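Lipase (Penicillium expansum, PDB 3G7N) hydrolyses triacylglycerols and other acylglycerol lipids, releasing free fatty acids, as a secreted alkaline lipase of the alpha/beta-hydrolase fold. Local coordinates at residues I111-K115 against A144-F149. Residues are numbered along the deposited sequence; the frame is centred on the assembly and turned at random.
Sequences ITEVK and ALAQNF
Ile-111 and Phe-149 bury the most surface here, 85 and 79 Å², and their side chains run past each other in opposite directions. The end of the Phe-149 ring reaches helix 97-120: CZ lies 3.8 Å from Ile-111 CG2, and Ile-111 O approaches the ring edge near its plane. That carbonyl also accepts the helical bond from Lys-115 N. Val-114 meets the ring obliquely, its CG1 3.5 Å from Phe-149 CE2; with chi1 at 171° this methyl stands anti to the backbone N, while CG2 turns to Leu-145 CD2 at 4.2 Å. The end of the Ile-111 side chain brings CD1 within 4.1 Å of Leu-145 CD2. The Ile-111 and Asn-148 side chains cross at about a right angle, Ile-111 CG2 lying 3.8 Å from Asn-148 OD1. The amide is tied down twice: Asn-148 ND2 donates to Ala-144 O of its own helix at 2.9 Å, nearly straight at 164°, and to Ser-85 O outside it. Replacing Asn-148 with a leucine would probably leave Ser-85 O without this donor and Ile-111 without the fixed amide it packs against. Phe-149 is the first residue after helix 133-148 to leave helical phi/psi, and its ring packs from that end. The axes of segments 111-115 and 144-148 approach to 11.5 Å, with a signed crossing angle of -55°, both helices resting on the central sheet, where Val-114 and Phe-149 touch Leu-126 and Leu-145 touches Ala-128 of strand 125-131.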
ATOM      1  N   ILE A 111      -5.735   3.883  13.742  1.00 10.25           N
ATOM      2  CA  ILE A 111      -6.365   2.798  14.484  1.00 10.09           C
ATOM      3  C   ILE A 111      -7.618   3.282  15.235  1.00 11.10           C
ATOM      4  O   ILE A 111      -8.647   2.613  15.239  1.00 11.34           O
ATOM      5  CB  ILE A 111      -5.362   2.112  15.455  1.00 13.00           C
ATOM      6  CG1 ILE A 111      -4.185   1.503  14.681  1.00 14.82           C
ATOM      7  CG2 ILE A 111      -6.063   1.045  16.275  1.00 14.40           C
ATOM      8  CD1 ILE A 111      -4.561   0.483  13.627  1.00 14.75           C
ATOM      9  N   THR A 112      -7.529   4.450  15.846  1.00  9.57           N
ATOM     10  CA  THR A 112      -8.668   5.011  16.575  1.00 11.51           C
ATOM     11  C   THR A 112      -9.869   5.250  15.666  1.00 11.48           C
ATOM     12  O   THR A 112     -10.997   4.899  16.000  1.00 11.65           O
ATOM     13  CB  THR A 112      -8.273   6.315  17.290  1.00 13.19           C
ATOM     14  OG1 THR A 112      -7.286   6.016  18.286  1.00 15.75           O
ATOM     15  CG2 THR A 112      -9.476   6.945  17.991  1.00 14.42           C
ATOM     16  N   GLU A 113      -9.630   5.792  14.479  1.00  9.99           N
ATOM     17  CA  GLU A 113     -10.726   6.062  13.558  1.00  9.13           C
ATOM     18  C   GLU A 113     -11.286   4.769  12.987  1.00  8.54           C
ATOM     19  O   GLU A 113     -12.510   4.608  12.889  1.00  9.58           O
ATOM     20  CB  GLU A 113     -10.282   7.002  12.434  1.00 10.95           C
ATOM     21  CG  GLU A 113     -11.367   7.267  11.401  1.00 11.09           C
ATOM     22  CD  GLU A 113     -12.572   8.036  11.943  1.00 14.34           C
ATOM     23  OE1 GLU A 113     -12.513   8.569  13.074  1.00 15.42           O
ATOM     24  OE2 GLU A 113     -13.527   8.246  11.166  1.00 14.60           O
ATOM     25  N   VAL A 114     -10.432   3.813  12.661  1.00  8.93           N
ATOM     26  CA  VAL A 114     -10.932   2.529  12.181  1.00  9.21           C
ATOM     27  C   VAL A 114     -11.817   1.857  13.248  1.00 10.89           C
ATOM     28  O   VAL A 114     -12.880   1.302  12.928  1.00 10.86           O
ATOM     29  CB  VAL A 114      -9.792   1.601  11.711  1.00  8.38           C
ATOM     30  CG1 VAL A 114     -10.315   0.180  11.413  1.00 10.50           C
ATOM     31  CG2 VAL A 114      -9.080   2.198  10.494  1.00  9.66           C
ATOM     32  N   LYS A 115     -11.405   1.936  14.512  1.00 10.26           N
ATOM     33  CA  LYS A 115     -12.190   1.335  15.584  1.00 12.47           C
ATOM     34  C   LYS A 115     -13.546   2.014  15.732  1.00 11.71           C
ATOM     35  O   LYS A 115     -14.573   1.338  15.857  1.00 12.84           O
ATOM     36  CB  LYS A 115     -11.425   1.394  16.899  1.00 14.77           C
ATOM     37  CG  LYS A 115     -12.051   0.571  18.014  1.00 23.54           C
ATOM     38  CD  LYS A 115     -11.298   0.778  19.320  1.00 31.05           C
ATOM     39  CE  LYS A 115     -11.807  -0.177  20.398  1.00 42.03           C
ATOM     40  NZ  LYS A 115     -10.899  -0.241  21.583  1.00 44.15           N
ATOM     41  N   ALA A 144      -0.424  -3.544  10.830  1.00  9.19           N
ATOM     42  CA  ALA A 144      -1.050  -2.783  11.904  1.00 10.41           C
ATOM     43  C   ALA A 144      -2.523  -3.164  12.027  1.00 10.77           C
ATOM     44  O   ALA A 144      -3.048  -3.294  13.140  1.00 11.62           O
ATOM     45  CB  ALA A 144      -0.922  -1.278  11.640  1.00 10.27           C
ATOM     46  N   LEU A 145      -3.230  -3.204  10.909  1.00  9.58           N
ATOM     47  CA  LEU A 145      -4.650  -3.542  10.921  1.00  9.93           C
ATOM     48  C   LEU A 145      -4.888  -5.004  11.299  1.00 10.85           C
ATOM     49  O   LEU A 145      -5.829  -5.317  12.042  1.00 11.66           O
ATOM     50  CB  LEU A 145      -5.297  -3.197   9.566  1.00  9.07           C
ATOM     51  CG  LEU A 145      -5.318  -1.716   9.189  1.00  9.62           C
ATOM     52  CD1 LEU A 145      -5.745  -1.582   7.730  1.00 11.91           C
ATOM     53  CD2 LEU A 145      -6.254  -0.914  10.113  1.00  9.94           C
ATOM     54  N   ALA A 146      -4.109  -5.919  10.733  1.00 10.07           N
ATOM     55  CA  ALA A 146      -4.279  -7.343  11.045  1.00 10.44           C
ATOM     56  C   ALA A 146      -4.100  -7.591  12.530  1.00 11.15           C
ATOM     57  O   ALA A 146      -4.851  -8.389  13.124  1.00 13.70           O
ATOM     58  CB  ALA A 146      -3.279  -8.181  10.254  1.00 11.89           C
ATOM     59  N   GLN A 147      -3.126  -6.926  13.133  1.00  9.62           N
ATOM     60  CA  GLN A 147      -2.795  -7.161  14.536  1.00 11.76           C
ATOM     61  C   GLN A 147      -3.810  -6.488  15.459  1.00 12.90           C
ATOM     62  O   GLN A 147      -4.169  -7.044  16.516  1.00 14.81           O
ATOM     63  CB  GLN A 147      -1.397  -6.637  14.832  1.00 11.64           C
ATOM     64  CG  GLN A 147      -0.295  -7.487  14.230  1.00 13.66           C
ATOM     65  CD  GLN A 147       0.085  -8.637  15.129  1.00 12.87           C
ATOM     66  OE1 GLN A 147       0.020  -9.802  14.723  1.00 16.47           O
ATOM     67  NE2 GLN A 147       0.559  -8.317  16.307  1.00 12.90           N
ATOM     68  N   ASN A 148      -4.285  -5.299  15.091  1.00 11.64           N
ATOM     69  CA  ASN A 148      -5.255  -4.594  15.926  1.00 12.14           C
ATOM     70  C   ASN A 148      -6.681  -5.091  15.769  1.00 12.01           C
ATOM     71  O   ASN A 148      -7.476  -5.006  16.714  1.00 13.26           O
ATOM     72  CB  ASN A 148      -5.201  -3.091  15.676  1.00 10.82           C
ATOM     73  CG  ASN A 148      -4.100  -2.409  16.476  1.00 12.86           C
ATOM     74  OD1 ASN A 148      -4.301  -2.060  17.642  1.00 15.84           O
ATOM     75  ND2 ASN A 148      -2.902  -2.290  15.892  1.00 12.59           N
ATOM     76  N   PHE A 149      -7.007  -5.654  14.610  1.00 11.43           N
ATOM     77  CA  PHE A 149      -8.377  -6.058  14.289  1.00 10.44           C
ATOM     78  C   PHE A 149      -8.400  -7.484  13.724  1.00 11.85           C
ATOM     79  O   PHE A 149      -8.810  -7.712  12.591  1.00 12.20           O
ATOM     80  CB  PHE A 149      -9.024  -5.049  13.320  1.00 11.95           C
ATOM     81  CG  PHE A 149      -8.956  -3.630  13.799  1.00 10.97           C
ATOM     82  CD1 PHE A 149      -9.701  -3.218  14.898  1.00 12.76           C
ATOM     83  CD2 PHE A 149      -8.176  -2.690  13.142  1.00 11.37           C
ATOM     84  CE1 PHE A 149      -9.630  -1.935  15.357  1.00 13.31           C
ATOM     85  CE2 PHE A 149      -8.098  -1.398  13.604  1.00 12.63           C
ATOM     86  CZ  PHE A 149      -8.858  -1.003  14.689  1.00 12.23           C
TER